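Local coordinates for protein benzoate transport porin BenP (Acinetobacter baumannii AB307-0294, PDB 5DL8) that probably acts as an outer-membrane beta-barrel porin of the OprD family, giving small solutes such as benzoate a path across the outer membrane, at residues D163-E168 with L205-T210; D124-S129 with L157-S162. One frame throughout, in Å; residues are numbered along the deposited sequence.

Overall arrangement
From the N terminus, segment 124-129 leaves a turn after strand 107-123 and opens strand 126-130. Contact 2 pairs it with 157-162, closing a loop of 27 residues. Without a break the chain rounds the turn into 163-168, and contact 1 pairs this segment with 205-210, closing a second loop of 36 residues. The contacts therefore follow in series, neither nested nor crossed. Their centres lie about 12 Å apart, and strands 155-160 and 165-176 are neighbours, with a probable hydrogen bond from Ser159 N to Ala167 O (3.0 Å). Together they tie four neighbouring antiparallel strands of the barrel wall (126-130, 155-160, 165-176, 200-210), on the same side of the chain's centre.

Contact 1 of 2, residues D163-E168 with L205-T210; sequences DQLYAE and LRYQFT. With C8E ((hydroxyethyloxy)tri(ethyloxy)octane), chain F.
With chi1 of -166° Tyr207 holds its ring beside its own carbonyl carbon, while chi1 of -70° lays Gln164 CG beside the backbone N; the two side chains run side by side, pointing the same way, with amide and ring planes 61° apart. CB of Gln164 sits over one face of the ring, offset toward the rim and 4.0 Å from the Tyr207 centroid, a CH-pi contact. The neighbouring methylene, Gln164 CG, rests against the backbone at Gln208 O (3.3 Å). Leu165 crosses the same tyrosine at about a right angle, its CB 4.0 Å from Tyr207 CD2. Further along this face, Ala167 CB and Leu205 CD2 are pressed to 3.5 Å, tighter than usual carbon contact.

The backbones form an antiparallel ladder. Tyr166 and Arg206 are its hydrogen-bonded pair: Tyr166 N reaches Arg206 O at 2.9 Å, and Arg206 N returns to Tyr166 O at 2.8 Å. One further bond, Gln208 N to Gln164 O (3.1 Å), lies just beyond the bridged pairs, at the turn end.

On the face of Tyr166 and Arg206 the chemistry is polar. Tyr166 OH donates to Glu168 OE1 at 2.7 Å, meeting the anti side but well out of the carboxylate plane, while OE2 of Glu168 is bonded to Tyr202 OH. The guanidinium of Arg206 has salt bridges to Asp204 and Glu216 and a hydrogen bond to Tyr304.

Apart from this face, at the end of segment 205-210, Thr210 OG1 shares a hydrogen bond with O21 of the detergent C8E, which Ser212 OG also binds.

Mainly apolar contacts round Leu165, Ala167, Leu205 and Tyr207 on one face and a bonded polar set of Tyr166, Arg206 and Glu168 on the other are characteristic of a porin wall: the first probably meets lipid, while Arg206, held by two acids, probably faces the lumen.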
loop_
_atom_site.group_PDB
_atom_site.type_symbol
_atom_site.label_atom_id
_atom_site.label_comp_id
_atom_site.label_asym_id
_atom_site.label_seq_id
_atom_site.Cartn_x
_atom_site.Cartn_y
_atom_site.Cartn_z
ATOM N N ASP A 163 14.169 -7.846 22.499
ATOM C CA ASP A 163 13.821 -8.983 21.628
ATOM C C ASP A 163 12.360 -8.922 21.192
ATOM O O ASP A 163 12.102 -9.169 20.082
ATOM C CB ASP A 163 14.096 -10.360 22.293
ATOM C CG ASP A 163 15.605 -10.642 22.525
ATOM O OD1 ASP A 163 16.332 -10.399 21.611
ATOM O OD2 ASP A 163 16.075 -11.101 23.613
ATOM N N GLN A 164 11.436 -8.545 22.086
ATOM C CA GLN A 164 9.985 -8.466 21.809
ATOM C C GLN A 164 9.422 -7.069 21.306
ATOM O O GLN A 164 8.442 -7.034 20.580
ATOM C CB GLN A 164 9.193 -8.834 23.087
ATOM C CG GLN A 164 9.227 -10.306 23.564
ATOM C CD GLN A 164 10.308 -10.524 24.536
ATOM O OE1 GLN A 164 10.532 -9.712 25.414
ATOM N NE2 GLN A 164 11.073 -11.545 24.314
ATOM N N LEU A 165 10.018 -5.966 21.730
ATOM C CA LEU A 165 9.480 -4.667 21.423
ATOM C C LEU A 165 10.257 -3.890 20.287
ATOM O O LEU A 165 11.421 -3.574 20.434
ATOM C CB LEU A 165 9.368 -3.825 22.720
ATOM C CG LEU A 165 8.802 -2.389 22.609
ATOM C CD1 LEU A 165 7.454 -2.390 21.891
ATOM C CD2 LEU A 165 8.704 -1.693 24.012
ATOM N N TYR A 166 9.577 -3.603 19.186
ATOM C CA TYR A 166 10.076 -2.738 18.125
ATOM C C TYR A 166 9.271 -1.421 18.205
ATOM O O TYR A 166 8.013 -1.431 18.301
ATOM C CB TYR A 166 9.887 -3.405 16.735
ATOM C CG TYR A 166 10.158 -2.469 15.569
ATOM C CD1 TYR A 166 9.138 -1.575 15.082
ATOM C CD2 TYR A 166 11.426 -2.425 14.958
ATOM C CE1 TYR A 166 9.406 -0.675 14.038
ATOM C CE2 TYR A 166 11.667 -1.540 13.870
ATOM C CZ TYR A 166 10.665 -0.686 13.445
ATOM O OH TYR A 166 10.908 0.181 12.434
ATOM N N ALA A 167 9.956 -0.286 18.092
ATOM C CA ALA A 167 9.261 1.063 18.053
ATOM C C ALA A 167 9.751 1.872 16.879
ATOM O O ALA A 167 10.879 1.750 16.512
ATOM C CB ALA A 167 9.540 1.839 19.328
ATOM N N GLU A 168 8.938 2.803 16.412
ATOM C CA GLU A 168 9.326 3.718 15.347
ATOM C C GLU A 168 8.471 4.969 15.512
ATOM O O GLU A 168 7.280 4.875 15.804
ATOM C CB GLU A 168 9.113 3.022 13.972
ATOM C CG GLU A 168 9.277 3.907 12.764
ATOM C CD GLU A 168 8.986 3.161 11.458
ATOM O OE1 GLU A 168 9.062 1.889 11.435
ATOM O OE2 GLU A 168 8.665 3.921 10.492
ATOM N N LEU A 205 4.342 0.805 17.274
ATOM C CA LEU A 205 4.900 -0.146 18.245
ATOM C C LEU A 205 4.477 -1.567 17.875
ATOM O O LEU A 205 3.236 -1.787 17.503
ATOM C CB LEU A 205 4.347 0.177 19.635
ATOM C CG LEU A 205 4.677 1.538 20.210
ATOM C CD1 LEU A 205 4.134 1.697 21.638
ATOM C CD2 LEU A 205 6.193 1.776 20.279
ATOM N N ARG A 206 5.468 -2.468 17.810
ATOM C CA ARG A 206 5.274 -3.896 17.378
ATOM C C ARG A 206 5.802 -4.830 18.447
ATOM O O ARG A 206 6.937 -4.721 18.825
ATOM C CB ARG A 206 5.935 -4.207 16.020
ATOM C CG ARG A 206 5.153 -3.753 14.789
ATOM C CD ARG A 206 5.922 -3.816 13.425
ATOM N NE ARG A 206 5.169 -2.937 12.468
ATOM C CZ ARG A 206 5.070 -3.048 11.119
ATOM N NH1 ARG A 206 5.758 -3.998 10.475
ATOM N NH2 ARG A 206 4.269 -2.202 10.420
ATOM N N TYR A 207 4.917 -5.629 19.044
ATOM C CA TYR A 207 5.245 -6.454 20.216
ATOM C C TYR A 207 4.936 -7.889 19.867
ATOM O O TYR A 207 3.870 -8.182 19.288
ATOM C CB TYR A 207 4.519 -5.984 21.520
ATOM C CG TYR A 207 5.087 -6.585 22.823
ATOM C CD1 TYR A 207 4.645 -7.784 23.325
ATOM C CD2 TYR A 207 6.112 -5.945 23.536
ATOM C CE1 TYR A 207 5.220 -8.331 24.474
ATOM C CE2 TYR A 207 6.698 -6.494 24.658
ATOM C CZ TYR A 207 6.226 -7.665 25.155
ATOM O OH TYR A 207 6.782 -8.185 26.349
ATOM N N GLN A 208 5.937 -8.713 20.093
ATOM C CA GLN A 208 5.849 -10.173 19.926
ATOM C C GLN A 208 5.497 -10.786 21.308
ATOM O O GLN A 208 6.280 -10.835 22.224
ATOM C CB GLN A 208 7.173 -10.766 19.366
ATOM C CG GLN A 208 7.112 -12.242 18.971
ATOM C CD GLN A 208 6.325 -12.444 17.670
ATOM O OE1 GLN A 208 6.409 -11.637 16.747
ATOM N NE2 GLN A 208 5.586 -13.542 17.591
ATOM N N PHE A 209 4.261 -11.190 21.452
ATOM C CA PHE A 209 3.737 -11.553 22.743
ATOM C C PHE A 209 4.244 -12.933 23.064
ATOM O O PHE A 209 4.713 -13.178 24.194
ATOM C CB PHE A 209 2.196 -11.492 22.726
ATOM C CG PHE A 209 1.660 -10.092 22.916
ATOM C CD1 PHE A 209 1.625 -9.497 24.228
ATOM C CD2 PHE A 209 1.210 -9.369 21.851
ATOM C CE1 PHE A 209 1.116 -8.214 24.405
ATOM C CE2 PHE A 209 0.689 -8.093 22.002
ATOM C CZ PHE A 209 0.650 -7.503 23.261
ATOM N N THR A 210 4.165 -13.816 22.081
ATOM C CA THR A 210 4.585 -15.230 22.159
ATOM C C THR A 210 5.032 -15.623 20.739
ATOM O O THR A 210 4.855 -14.771 19.779
ATOM C CB THR A 210 3.427 -16.183 22.627
ATOM O OG1 THR A 210 2.373 -16.245 21.616
ATOM C CG2 THR A 210 2.839 -15.831 24.086
HETATM C C1 C8E F . -14.541 -13.536 16.857
HETATM C C2 C8E F . -14.622 -12.045 17.227
HETATM C C3 C8E F . -13.677 -11.715 18.394
HETATM C C4 C8E F . -13.306 -10.256 18.694
HETATM C C5 C8E F . -12.341 -10.170 19.920
HETATM C C6 C8E F . -10.950 -9.544 19.673
HETATM C C7 C8E F . -9.705 -10.260 20.246
HETATM C C8 C8E F . -9.010 -11.211 19.242
HETATM O O9 C8E F . -7.624 -11.482 19.586
HETATM C C10 C8E F . -6.969 -12.659 19.028
HETATM C C11 C8E F . -5.759 -13.134 19.883
HETATM O O12 C8E F . -5.632 -14.581 19.986
HETATM C C13 C8E F . -4.463 -15.049 20.687
HETATM C C14 C8E F . -4.716 -16.259 21.607
HETATM O O15 C8E F . -3.592 -16.511 22.508
HETATM C C16 C8E F . -2.736 -17.603 22.149
HETATM C C17 C8E F . -1.307 -17.268 22.515
HETATM O O18 C8E F . -0.382 -18.130 21.828
HETATM C C19 C8E F . -0.540 -19.586 21.760
HETATM C C20 C8E F . 0.849 -20.283 21.792
HETATM O O21 C8E F . 2.056 -19.425 21.938
#

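Contact 2 of 2, residues D124-S129 with L157-S162; sequences DKTLLS and LKSQLS
Leu127 and Lys158 form the hydrogen-bonded pair of an antiparallel beta ladder, part of the barrel wall expected of an OprD-family porin. The two residues exchange a pair of bonds: Leu127 N binds Lys158 O at 3.0 Å, and Lys158 N answers to Leu127 O over the same length, the latter nearly straight at 172°. Gln160 N adds a bond to Lys125 O (3.1 Å), whose donor is tilted from the carbonyl plane.

One step along, the non-hydrogen-bonded pair Thr126-Ser159 is joined by its side chains. Ser159 OG lies anti to the backbone N (chi1 -175°), within 3.1 Å of Thr126 OG1; this hydroxyl bond links the side chains of a pair that has no backbone hydrogen bond of its own.

The same threonine sends its methyl the other way along the strand, where Thr126 CG2 packs against Leu157 CD1 at 3.3 Å, closer than normal for carbons. Leu157 CD1 also reaches Leu128 CB, 4.0 Å away, so this leucine branch spans two residues of the partner strand. Beyond Leu157, Ile169 of strand 165-176 continues the packing.

Near the turn, Lys125 and Gln160 touch through their methylenes, CB to CB at 4.0 Å. The bent chain of Gln160 carries NE2 forward to Ser162 O, a bond of 2.8 Å, while Ser162 OG accepts from Leu165 N.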
loop_
_atom_site.group_PDB
_atom_site.type_symbol
_atom_site.label_atom_id
_atom_site.label_comp_id
_atom_site.label_asym_id
_atom_site.label_seq_id
_atom_site.Cartn_x
_atom_site.Cartn_y
_atom_site.Cartn_z
ATOM N N ASP A 124 23.878 0.861 17.484
ATOM C CA ASP A 124 23.399 -0.383 18.060
ATOM C C ASP A 124 22.130 -0.927 17.266
ATOM O O ASP A 124 22.274 -1.422 16.155
ATOM C CB ASP A 124 23.119 -0.181 19.572
ATOM C CG ASP A 124 22.952 -1.509 20.348
ATOM O OD1 ASP A 124 23.390 -2.563 19.807
ATOM O OD2 ASP A 124 22.412 -1.485 21.482
ATOM N N LYS A 125 20.925 -0.873 17.844
ATOM C CA LYS A 125 19.706 -1.320 17.154
ATOM C C LYS A 125 18.762 -0.192 16.759
ATOM O O LYS A 125 17.559 -0.398 16.612
ATOM C CB LYS A 125 19.024 -2.402 17.986
ATOM C CG LYS A 125 19.854 -3.689 17.985
ATOM C CD LYS A 125 19.254 -4.790 18.860
ATOM C CE LYS A 125 20.040 -6.066 18.631
ATOM N NZ LYS A 125 20.100 -6.848 19.886
ATOM N N THR A 126 19.345 0.976 16.499
ATOM C CA THR A 126 18.622 2.187 16.146
ATOM C C THR A 126 19.135 2.811 14.824
ATOM O O THR A 126 20.329 2.763 14.483
ATOM C CB THR A 126 18.722 3.177 17.300
ATOM O OG1 THR A 126 18.352 2.465 18.494
ATOM C CG2 THR A 126 17.812 4.433 17.110
ATOM N N LEU A 127 18.215 3.382 14.071
ATOM C CA LEU A 127 18.547 3.969 12.858
ATOM C C LEU A 127 17.718 5.179 12.690
ATOM O O LEU A 127 16.477 5.108 12.814
ATOM C CB LEU A 127 18.274 2.962 11.799
ATOM C CG LEU A 127 18.708 3.498 10.424
ATOM C CD1 LEU A 127 20.222 3.501 10.311
ATOM C CD2 LEU A 127 18.038 2.706 9.288
ATOM N N LEU A 128 18.379 6.306 12.462
ATOM C CA LEU A 128 17.730 7.609 12.200
ATOM C C LEU A 128 17.833 7.818 10.659
ATOM O O LEU A 128 18.940 7.673 10.084
ATOM C CB LEU A 128 18.447 8.764 12.938
ATOM C CG LEU A 128 18.107 10.227 12.538
ATOM C CD1 LEU A 128 16.690 10.569 13.044
ATOM C CD2 LEU A 128 19.186 11.241 12.967
ATOM N N SER A 129 16.712 8.159 10.012
ATOM C CA SER A 129 16.724 8.420 8.552
ATOM C C SER A 129 16.129 9.812 8.222
ATOM O O SER A 129 15.093 10.187 8.778
ATOM C CB SER A 129 15.989 7.291 7.794
ATOM O OG SER A 129 16.637 6.067 8.087
ATOM N N LEU A 157 12.834 7.501 13.113
ATOM C CA LEU A 157 13.726 6.839 14.108
ATOM C C LEU A 157 13.120 5.481 14.398
ATOM O O LEU A 157 11.915 5.401 14.691
ATOM C CB LEU A 157 13.875 7.641 15.400
ATOM C CG LEU A 157 14.887 7.143 16.443
ATOM C CD1 LEU A 157 16.288 7.062 15.850
ATOM C CD2 LEU A 157 14.869 8.049 17.683
ATOM N N LYS A 158 13.911 4.437 14.149
ATOM C CA LYS A 158 13.534 3.002 14.393
ATOM C C LYS A 158 14.424 2.372 15.420
ATOM O O LYS A 158 15.625 2.502 15.315
ATOM C CB LYS A 158 13.797 2.157 13.164
ATOM C CG LYS A 158 13.127 2.690 11.992
ATOM C CD LYS A 158 13.354 1.788 10.834
ATOM C CE LYS A 158 12.714 2.415 9.646
ATOM N NZ LYS A 158 12.502 1.320 8.685
ATOM N N SER A 159 13.862 1.606 16.324
ATOM C CA SER A 159 14.655 0.873 17.283
ATOM C C SER A 159 14.111 -0.511 17.714
ATOM O O SER A 159 12.925 -0.649 17.986
ATOM C CB SER A 159 14.796 1.781 18.488
ATOM O OG SER A 159 15.668 1.207 19.452
ATOM N N GLN A 160 14.959 -1.533 17.777
ATOM C CA GLN A 160 14.619 -2.798 18.457
ATOM C C GLN A 160 15.031 -2.616 19.891
ATOM O O GLN A 160 16.181 -2.888 20.275
ATOM C CB GLN A 160 15.369 -3.987 17.817
ATOM C CG GLN A 160 14.846 -5.353 18.185
ATOM C CD GLN A 160 13.455 -5.617 17.593
ATOM O OE1 GLN A 160 13.119 -5.166 16.517
ATOM N NE2 GLN A 160 12.626 -6.272 18.342
ATOM N N LEU A 161 14.081 -2.144 20.691
ATOM C CA LEU A 161 14.276 -1.775 22.049
ATOM C C LEU A 161 14.462 -3.009 22.905
ATOM O O LEU A 161 14.931 -2.880 24.015
ATOM C CB LEU A 161 13.050 -1.014 22.591
ATOM C CG LEU A 161 12.705 0.368 22.069
ATOM C CD1 LEU A 161 11.355 0.901 22.539
ATOM C CD2 LEU A 161 13.833 1.310 22.454
ATOM N N SER A 162 14.003 -4.170 22.426
ATOM C CA SER A 162 14.269 -5.495 23.079
ATOM C C SER A 162 13.945 -6.590 22.109
ATOM O O SER A 162 13.437 -6.294 21.004
ATOM C CB SER A 162 13.413 -5.684 24.400
ATOM O OG SER A 162 12.029 -5.846 24.113
#